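Local coordinates for protein kojibiose phosphorylase (Gut metagenome, PDB 6W0P) that belongs to glycoside hydrolase family 65, a family of carbohydrate-active enzymes that join an N-terminal beta-sandwich domain to a helical catalytic domain, at residues 45-53 with 101-109; 120-128 with 138-146. All coordinates share one frame; numbering follows the deposited sequence.

Interaction 1: residues 45-53 with 101-109; sequences FFDETYSGK and EELDLNKVK
Ser51 and Thr49 each meet a carboxylate of the other segment through their hydroxyls. Ser51 OG donates a hydrogen bond to Asp104 OD2 at 2.7 Å, on its syn lone pair. The same hydroxyl accepts from Asn106 ND2 at 3.1 Å, with Ser51 OG close to the amide plane. Ser51 CB carries OG between its own N and carbonyl carbon (chi1 68°), which puts OG within reach of both partners. Thr49 OG1 donates to Glu102 OE2 at 2.7 Å from above the carboxylate plane, and Arg95 forms a salt bridge with that oxygen.

Asp104 OD1 takes two backbone donors from opposite faces of its plane. One is Ser51 N, at 3.3 Å. The other is Asn106 N, which closes an Asx turn. Asp104 thus shapes its own loop and also ties it to 45-53. Both segments belong to the N-terminal beta-sandwich domain; the second runs from edge strand 101-102 of the smaller sheet through a turn to strand 109-118 of the larger one.

Three waters bridge the segments. One donates to Glu48 OE2 and Thr49 O and accepts from Leu105 N. Another links Thr49 N with Glu102 OE2 and Leu103 O. The third lies between Tyr50 OH and Asn106 OD1.

The apolar contacts are fewer. Leu105 CD1 meets Phe46 CE2 at 3.8 Å, the two side chains crossing at about a right angle. Glu48 CG lies 4.1 Å from Leu103 CG, while Glu48 OE1 pairs with Arg126.

Interaction 2: residues 120-128 with 138-146; sequences RSGLYQRTF and KIIISRLLD
Tyr124 to Phe128 pair with Ile139 to Arg143 as neighbouring antiparallel strands in the large sheet of the N-terminal domain. The contact is mostly buried. The strand axes approach to 4.7 Å at an angle of 170°. Tyr124-Arg143, Arg126-Ile141 and Phe128-Ile139 are hydrogen-bonded pairs, each with two backbone bonds. Gln125-Ser142 and Thr127-Ile140 are the non-hydrogen-bonded pairs between them.

Tyr124, Arg126 and Phe128 share one face with Ile139, Ile141 and Arg143. Tyr124 and Arg143 run side by side. The Arg143 NE lies at the ring edge, 3.6 Å from Tyr124 CD2. Tyr124 CE2 sits over one face of the Arg143 guanidinium, and the two planes are 60° apart. Arg143 reaches this place with CG between its backbone N and carbonyl carbon (chi1 51°). Its charged end goes on to Asp47, and Tyr124 OH bonds to Arg115.

Arg126 lies alongside Ile141, with NH2 3.7 Å from Ile141 CD1. A bend at chi3 turns its guanidinium, which pairs with Glu48 and Asp47. Phe128 turns a ring face to Ile139. Ile139 CB stands 4.0 Å from the ring centroid in a CH-pi contact.

The other face carries Gln125, Thr127, Ile140 and Ser142. Thr127 OG1 is 3.5 Å from Ile140 CG2, and Gln125 CG is 3.3 Å from Ser142 OG. Near the start of strand 123-132, Leu144 CD2 packs on Leu123 CA, and helix 282-300 touches Leu144 and Ser142. An ST turn of Ser121 leads into the strand.

Strands 123-132 and 135-145 form a beta hairpin, a building unit of the antiparallel beta-sandwich found at the N-terminus of family 65 enzymes.

Overall arrangement
Both contacts lie in the N-terminal domain, their centres about 17 Å apart. Interaction 2 is regular and largely buried within one sheet. Interaction 1 joins a loop to the end of an edge strand and the turn after it, and is only partly buried, with exposed residues such as Ser51 and Asn106. Its bonds across the segments all use side-chain groups, helped by bridging waters, whereas those of interaction 2 run between backbones. The two meet directly through salt bridges, Arg126 NH2 to Glu48 OE1 and Arg143 NH1 to Asp47 OD1, each 2.6 Å long, so the buried charges of the hairpin arginines are probably balanced by the acidic residues of 45-53.

Interaction 1: residues 45-53 with 101-109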
loop_
_atom_site.group_PDB
_atom_site.type_symbol
_atom_site.label_atom_id
_atom_site.label_comp_id
_atom_site.label_asym_id
_atom_site.label_seq_id
_atom_site.Cartn_x
_atom_site.Cartn_y
_atom_site.Cartn_z
ATOM N N PHE A 45 -6.691 6.902 34.432
ATOM C CA PHE A 45 -7.380 5.622 34.662
ATOM C C PHE A 45 -7.583 5.524 36.173
ATOM O O PHE A 45 -6.739 6.017 36.918
ATOM C CB PHE A 45 -6.596 4.452 34.070
ATOM C CG PHE A 45 -5.234 4.249 34.680
ATOM C CD1 PHE A 45 -5.086 3.524 35.850
ATOM C CD2 PHE A 45 -4.112 4.801 34.092
ATOM C CE1 PHE A 45 -3.831 3.347 36.418
ATOM C CE2 PHE A 45 -2.863 4.644 34.669
ATOM C CZ PHE A 45 -2.721 3.913 35.826
ATOM N N PHE A 46 -8.724 4.977 36.570
ATOM C CA PHE A 46 -9.071 4.616 37.963
ATOM C C PHE A 46 -7.973 3.741 38.558
ATOM O O PHE A 46 -7.486 2.818 37.888
ATOM C CB PHE A 46 -10.430 3.906 38.010
ATOM C CG PHE A 46 -11.608 4.803 37.727
ATOM C CD1 PHE A 46 -11.439 6.162 37.482
ATOM C CD2 PHE A 46 -12.895 4.298 37.752
ATOM C CE1 PHE A 46 -12.532 6.991 37.257
ATOM C CE2 PHE A 46 -13.982 5.125 37.515
ATOM C CZ PHE A 46 -13.801 6.471 37.280
ATOM N N ASP A 47 -7.618 4.033 39.806
ATOM C CA ASP A 47 -6.584 3.294 40.576
ATOM C C ASP A 47 -7.128 1.892 40.852
ATOM O O ASP A 47 -6.472 0.934 40.460
ATOM C CB ASP A 47 -6.250 4.046 41.857
ATOM C CG ASP A 47 -6.086 5.528 41.592
ATOM O OD1 ASP A 47 -4.935 5.947 41.410
ATOM O OD2 ASP A 47 -7.121 6.243 41.537
ATOM N N GLU A 48 -8.308 1.811 41.455
ATOM C CA GLU A 48 -8.972 0.539 41.842
ATOM C C GLU A 48 -9.365 -0.215 40.575
ATOM O O GLU A 48 -9.340 0.401 39.504
ATOM C CB GLU A 48 -10.199 0.797 42.724
ATOM C CG GLU A 48 -11.389 1.424 41.999
ATOM C CD GLU A 48 -11.331 2.928 41.755
ATOM O OE1 GLU A 48 -10.310 3.535 42.098
ATOM O OE2 GLU A 48 -12.301 3.485 41.211
ATOM N N THR A 49 -9.735 -1.489 40.709
ATOM C CA THR A 49 -10.348 -2.301 39.617
ATOM C C THR A 49 -11.494 -1.514 38.955
ATOM O O THR A 49 -12.351 -0.974 39.660
ATOM C CB THR A 49 -10.811 -3.657 40.163
ATOM O OG1 THR A 49 -9.635 -4.358 40.566
ATOM C CG2 THR A 49 -11.596 -4.477 39.162
ATOM N N TYR A 50 -11.499 -1.426 37.628
ATOM C CA TYR A 50 -12.649 -0.887 36.857
ATOM C C TYR A 50 -12.895 -1.814 35.673
ATOM O O TYR A 50 -11.957 -2.058 34.884
ATOM C CB TYR A 50 -12.435 0.562 36.410
ATOM C CG TYR A 50 -13.594 1.177 35.652
ATOM C CD1 TYR A 50 -14.740 1.611 36.298
ATOM C CD2 TYR A 50 -13.539 1.350 34.279
ATOM C CE1 TYR A 50 -15.788 2.204 35.610
ATOM C CE2 TYR A 50 -14.579 1.931 33.575
ATOM C CZ TYR A 50 -15.709 2.362 34.238
ATOM O OH TYR A 50 -16.729 2.944 33.527
ATOM N N SER A 51 -14.115 -2.340 35.598
ATOM C CA SER A 51 -14.510 -3.416 34.654
ATOM C C SER A 51 -15.342 -2.803 33.515
ATOM O O SER A 51 -15.896 -3.563 32.717
ATOM C CB SER A 51 -15.240 -4.517 35.383
ATOM O OG SER A 51 -16.497 -4.051 35.850
ATOM N N GLY A 52 -15.435 -1.469 33.454
ATOM C CA GLY A 52 -15.995 -0.745 32.297
ATOM C C GLY A 52 -14.926 -0.589 31.234
ATOM O O GLY A 52 -13.808 -1.085 31.470
ATOM N N LYS A 53 -15.231 0.074 30.119
ATOM C CA LYS A 53 -14.235 0.359 29.056
ATOM C C LYS A 53 -13.207 1.353 29.628
ATOM O O LYS A 53 -13.579 2.386 30.186
ATOM C CB LYS A 53 -14.913 0.795 27.741
ATOM C CG LYS A 53 -15.117 2.287 27.540
ATOM C CD LYS A 53 -16.324 2.668 26.664
ATOM C CE LYS A 53 -16.867 4.054 26.976
ATOM N NZ LYS A 53 -17.325 4.145 28.386
ATOM N N GLU A 101 -16.914 -7.678 49.081
ATOM C CA GLU A 101 -17.313 -6.792 47.945
ATOM C C GLU A 101 -16.095 -5.966 47.517
ATOM O O GLU A 101 -15.530 -5.256 48.384
ATOM C CB GLU A 101 -18.482 -5.882 48.321
ATOM C CG GLU A 101 -18.853 -4.910 47.220
ATOM C CD GLU A 101 -19.924 -3.895 47.585
ATOM O OE1 GLU A 101 -20.183 -3.007 46.746
ATOM O OE2 GLU A 101 -20.494 -3.988 48.701
ATOM N N GLU A 102 -15.669 -6.104 46.259
ATOM C CA GLU A 102 -14.510 -5.349 45.709
ATOM C C GLU A 102 -15.006 -3.998 45.178
ATOM O O GLU A 102 -16.014 -3.976 44.453
ATOM C CB GLU A 102 -13.748 -6.085 44.605
ATOM C CG GLU A 102 -12.434 -5.377 44.283
ATOM C CD GLU A 102 -11.542 -5.980 43.210
ATOM O OE1 GLU A 102 -11.861 -7.098 42.724
ATOM O OE2 GLU A 102 -10.509 -5.344 42.880
ATOM N N LEU A 103 -14.308 -2.920 45.510
ATOM C CA LEU A 103 -14.582 -1.583 44.916
ATOM C C LEU A 103 -14.334 -1.639 43.397
ATOM O O LEU A 103 -13.199 -1.942 42.966
ATOM C CB LEU A 103 -13.716 -0.519 45.594
ATOM C CG LEU A 103 -13.933 0.916 45.115
ATOM C CD1 LEU A 103 -15.352 1.393 45.371
ATOM C CD2 LEU A 103 -12.954 1.847 45.797
ATOM N N ASP A 104 -15.387 -1.377 42.628
ATOM C CA ASP A 104 -15.372 -1.254 41.149
ATOM C C ASP A 104 -16.575 -0.396 40.758
ATOM O O ASP A 104 -17.721 -0.879 40.974
ATOM C CB ASP A 104 -15.439 -2.636 40.489
ATOM C CG ASP A 104 -15.511 -2.573 38.969
ATOM O OD1 ASP A 104 -15.428 -1.451 38.438
ATOM O OD2 ASP A 104 -15.646 -3.646 38.335
ATOM N N LEU A 105 -16.354 0.820 40.250
ATOM C CA LEU A 105 -17.454 1.815 40.072
ATOM C C LEU A 105 -18.365 1.410 38.907
ATOM O O LEU A 105 -19.434 1.978 38.813
ATOM C CB LEU A 105 -16.879 3.216 39.865
ATOM C CG LEU A 105 -16.168 3.830 41.074
ATOM C CD1 LEU A 105 -15.840 5.296 40.804
ATOM C CD2 LEU A 105 -16.989 3.691 42.340
ATOM N N ASN A 106 -17.967 0.454 38.065
ATOM C CA ASN A 106 -18.834 -0.127 37.000
ATOM C C ASN A 106 -19.864 -1.096 37.614
ATOM O O ASN A 106 -20.859 -1.356 36.944
ATOM C CB ASN A 106 -18.005 -0.825 35.916
ATOM C CG ASN A 106 -18.813 -1.241 34.700
ATOM O OD1 ASN A 106 -19.435 -0.406 34.047
ATOM N ND2 ASN A 106 -18.814 -2.533 34.393
ATOM N N LYS A 107 -19.657 -1.582 38.842
ATOM C CA LYS A 107 -20.551 -2.570 39.513
ATOM C C LYS A 107 -21.195 -1.992 40.781
ATOM O O LYS A 107 -22.386 -2.178 40.948
ATOM C CB LYS A 107 -19.776 -3.858 39.818
ATOM C CG LYS A 107 -19.464 -4.701 38.588
ATOM C CD LYS A 107 -18.695 -5.979 38.884
ATOM C CE LYS A 107 -18.232 -6.669 37.612
ATOM N NZ LYS A 107 -17.559 -7.964 37.888
ATOM N N VAL A 108 -20.453 -1.312 41.647
ATOM C CA VAL A 108 -20.916 -1.024 43.040
ATOM C C VAL A 108 -21.856 0.189 43.045
ATOM O O VAL A 108 -22.000 0.840 42.011
ATOM C CB VAL A 108 -19.723 -0.848 44.001
ATOM C CG1 VAL A 108 -18.824 -2.087 44.007
ATOM C CG2 VAL A 108 -18.920 0.413 43.696
ATOM N N LYS A 109 -22.508 0.444 44.183
ATOM C CA LYS A 109 -23.323 1.664 44.413
ATOM C C LYS A 109 -22.400 2.728 45.022
ATOM O O LYS A 109 -21.626 2.407 45.957
ATOM C CB LYS A 109 -24.542 1.377 45.301
ATOM C CG LYS A 109 -25.771 0.895 44.543
ATOM C CD LYS A 109 -26.508 -0.234 45.227
ATOM C CE LYS A 109 -27.427 -0.986 44.285
ATOM N NZ LYS A 109 -28.295 -1.935 45.027
HETATM O O HOH W 1 -13.820 1.678 39.751
HETATM O O HOH W 2 -10.574 -2.476 43.691
HETATM O O HOH W 3 -19.165 2.194 34.501
#

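Interaction 2: residues 120-128 with 138-146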
loop_
_atom_site.group_PDB
_atom_site.type_symbol
_atom_site.label_atom_id
_atom_site.label_comp_id
_atom_site.label_asym_id
_atom_site.label_seq_id
_atom_site.Cartn_x
_atom_site.Cartn_y
_atom_site.Cartn_z
ATOM N N ARG A 120 -2.814 24.429 38.786
ATOM C CA ARG A 120 -1.732 25.193 39.472
ATOM C C ARG A 120 -0.738 24.260 40.170
ATOM O O ARG A 120 0.317 24.762 40.588
ATOM C CB ARG A 120 -2.327 26.187 40.468
ATOM C CG ARG A 120 -3.411 27.063 39.865
ATOM C CD ARG A 120 -4.316 27.644 40.926
ATOM N NE ARG A 120 -5.089 26.580 41.544
ATOM C CZ ARG A 120 -6.082 26.802 42.407
ATOM N NH1 ARG A 120 -6.401 28.045 42.737
ATOM N NH2 ARG A 120 -6.758 25.790 42.926
ATOM N N SER A 121 -1.054 22.966 40.303
ATOM C CA SER A 121 -0.246 21.993 41.091
ATOM C C SER A 121 -0.054 20.674 40.335
ATOM O O SER A 121 0.956 19.987 40.570
ATOM C CB SER A 121 -0.868 21.744 42.446
ATOM O OG SER A 121 -2.111 21.059 42.340
ATOM N N GLY A 122 -0.954 20.338 39.428
ATOM C CA GLY A 122 -0.962 19.019 38.796
ATOM C C GLY A 122 -1.511 18.006 39.781
ATOM O O GLY A 122 -1.262 16.838 39.581
ATOM N N LEU A 123 -2.232 18.467 40.808
ATOM C CA LEU A 123 -2.933 17.584 41.763
ATOM C C LEU A 123 -4.137 16.992 41.029
ATOM O O LEU A 123 -4.969 17.763 40.475
ATOM C CB LEU A 123 -3.379 18.340 43.018
ATOM C CG LEU A 123 -4.220 17.478 43.964
ATOM C CD1 LEU A 123 -3.416 16.268 44.395
ATOM C CD2 LEU A 123 -4.695 18.248 45.187
ATOM N N TYR A 124 -4.173 15.668 40.952
ATOM C CA TYR A 124 -5.296 14.909 40.367
ATOM C C TYR A 124 -5.970 14.192 41.538
ATOM O O TYR A 124 -5.302 13.414 42.247
ATOM C CB TYR A 124 -4.811 13.996 39.239
ATOM C CG TYR A 124 -5.908 13.099 38.737
ATOM C CD1 TYR A 124 -7.065 13.641 38.219
ATOM C CD2 TYR A 124 -5.832 11.726 38.851
ATOM C CE1 TYR A 124 -8.110 12.846 37.791
ATOM C CE2 TYR A 124 -6.880 10.913 38.446
ATOM C CZ TYR A 124 -8.024 11.474 37.910
ATOM O OH TYR A 124 -9.080 10.702 37.518
ATOM N N GLN A 125 -7.247 14.497 41.755
ATOM C CA GLN A 125 -8.016 14.080 42.945
ATOM C C GLN A 125 -9.341 13.504 42.467
ATOM O O GLN A 125 -10.014 14.135 41.629
ATOM C CB GLN A 125 -8.233 15.262 43.889
ATOM C CG GLN A 125 -8.273 14.881 45.353
ATOM C CD GLN A 125 -8.521 16.073 46.244
ATOM O OE1 GLN A 125 -9.580 16.698 46.182
ATOM N NE2 GLN A 125 -7.546 16.393 47.089
ATOM N N ARG A 126 -9.683 12.340 42.997
ATOM C CA ARG A 126 -10.974 11.671 42.743
ATOM C C ARG A 126 -11.575 11.360 44.108
ATOM O O ARG A 126 -10.866 10.745 44.928
ATOM C CB ARG A 126 -10.754 10.454 41.841
ATOM C CG ARG A 126 -11.970 10.059 41.015
ATOM C CD ARG A 126 -11.619 9.020 39.966
ATOM N NE ARG A 126 -10.674 8.037 40.490
ATOM C CZ ARG A 126 -10.966 6.780 40.836
ATOM N NH1 ARG A 126 -12.192 6.302 40.700
ATOM N NH2 ARG A 126 -10.013 5.998 41.321
ATOM N N THR A 127 -12.805 11.824 44.339
ATOM C CA THR A 127 -13.580 11.610 45.587
ATOM C C THR A 127 -14.894 10.892 45.224
ATOM O O THR A 127 -15.462 11.181 44.168
ATOM C CB THR A 127 -13.774 12.954 46.301
ATOM O OG1 THR A 127 -12.491 13.548 46.557
ATOM C CG2 THR A 127 -14.543 12.826 47.595
ATOM N N PHE A 128 -15.340 9.937 46.038
ATOM C CA PHE A 128 -16.672 9.301 45.881
ATOM C C PHE A 128 -17.033 8.591 47.184
ATOM O O PHE A 128 -16.133 8.297 48.007
ATOM C CB PHE A 128 -16.674 8.376 44.660
ATOM C CG PHE A 128 -15.537 7.390 44.662
ATOM C CD1 PHE A 128 -15.664 6.171 45.291
ATOM C CD2 PHE A 128 -14.328 7.699 44.066
ATOM C CE1 PHE A 128 -14.606 5.281 45.325
ATOM C CE2 PHE A 128 -13.271 6.809 44.100
ATOM C CZ PHE A 128 -13.405 5.606 44.743
ATOM N N LYS A 138 -16.396 7.209 52.369
ATOM C CA LYS A 138 -15.868 8.316 51.531
ATOM C C LYS A 138 -14.393 8.022 51.211
ATOM O O LYS A 138 -13.573 7.899 52.143
ATOM C CB LYS A 138 -16.092 9.649 52.240
ATOM C CG LYS A 138 -16.117 10.843 51.301
ATOM C CD LYS A 138 -15.767 12.134 51.995
ATOM C CE LYS A 138 -15.451 13.261 51.035
ATOM N NZ LYS A 138 -14.890 14.405 51.785
ATOM N N ILE A 139 -14.099 7.821 49.926
ATOM C CA ILE A 139 -12.737 7.521 49.396
ATOM C C ILE A 139 -12.226 8.794 48.735
ATOM O O ILE A 139 -12.931 9.297 47.839
ATOM C CB ILE A 139 -12.759 6.400 48.334
ATOM C CG1 ILE A 139 -13.533 5.156 48.779
ATOM C CG2 ILE A 139 -11.338 6.073 47.881
ATOM C CD1 ILE A 139 -13.039 4.566 50.040
ATOM N N ILE A 140 -11.028 9.250 49.093
ATOM C CA ILE A 140 -10.322 10.313 48.324
ATOM C C ILE A 140 -9.013 9.711 47.828
ATOM O O ILE A 140 -8.235 9.274 48.671
ATOM C CB ILE A 140 -10.082 11.574 49.168
ATOM C CG1 ILE A 140 -11.321 12.024 49.946
ATOM C CG2 ILE A 140 -9.534 12.687 48.292
ATOM C CD1 ILE A 140 -11.020 13.068 51.032
ATOM N N ILE A 141 -8.800 9.688 46.508
ATOM C CA ILE A 141 -7.542 9.199 45.876
ATOM C C ILE A 141 -6.881 10.378 45.167
ATOM O O ILE A 141 -7.470 10.933 44.228
ATOM C CB ILE A 141 -7.805 8.005 44.950
ATOM C CG1 ILE A 141 -8.488 6.880 45.723
ATOM C CG2 ILE A 141 -6.527 7.545 44.273
ATOM C CD1 ILE A 141 -8.892 5.711 44.879
ATOM N N SER A 142 -5.695 10.743 45.644
ATOM C CA SER A 142 -4.936 11.929 45.194
ATOM C C SER A 142 -3.646 11.441 44.532
ATOM O O SER A 142 -3.073 10.457 45.037
ATOM C CB SER A 142 -4.701 12.859 46.359
ATOM O OG SER A 142 -5.941 13.193 46.979
ATOM N N ARG A 143 -3.242 12.046 43.410
ATOM C CA ARG A 143 -1.917 11.741 42.823
ATOM C C ARG A 143 -1.264 12.941 42.123
ATOM O O ARG A 143 -1.946 13.918 41.697
ATOM C CB ARG A 143 -1.974 10.486 41.947
ATOM C CG ARG A 143 -3.064 10.434 40.893
ATOM C CD ARG A 143 -3.279 9.000 40.440
ATOM N NE ARG A 143 -3.519 8.934 39.003
ATOM C CZ ARG A 143 -4.084 7.918 38.347
ATOM N NH1 ARG A 143 -4.498 6.850 38.996
ATOM N NH2 ARG A 143 -4.252 7.995 37.034
ATOM N N LEU A 144 0.055 12.814 42.041
ATOM C CA LEU A 144 1.049 13.788 41.542
ATOM C C LEU A 144 2.117 13.023 40.757
ATOM O O LEU A 144 2.527 11.939 41.201
ATOM C CB LEU A 144 1.743 14.462 42.729
ATOM C CG LEU A 144 0.942 15.402 43.615
ATOM C CD1 LEU A 144 1.760 15.729 44.858
ATOM C CD2 LEU A 144 0.581 16.693 42.903
ATOM N N LEU A 145 2.597 13.604 39.668
ATOM C CA LEU A 145 3.931 13.309 39.114
ATOM C C LEU A 145 4.832 14.488 39.496
ATOM O O LEU A 145 4.408 15.638 39.311
ATOM C CB LEU A 145 3.822 13.087 37.601
ATOM C CG LEU A 145 2.831 12.014 37.152
ATOM C CD1 LEU A 145 2.889 11.817 35.647
ATOM C CD2 LEU A 145 3.086 10.683 37.843
ATOM N N ASP A 146 5.989 14.212 40.092
ATOM C CA ASP A 146 6.960 15.252 40.538
ATOM C C ASP A 146 7.501 15.955 39.292
ATOM O O ASP A 146 8.050 15.260 38.442
ATOM C CB ASP A 146 8.093 14.634 41.357
ATOM C CG ASP A 146 8.894 15.624 42.183
ATOM O OD1 ASP A 146 9.251 16.711 41.658
ATOM O OD2 ASP A 146 9.186 15.287 43.351
HETATM O O HOH W 4 1.263 16.158 39.091
HETATM O O HOH W 5 -6.551 10.653 41.836
#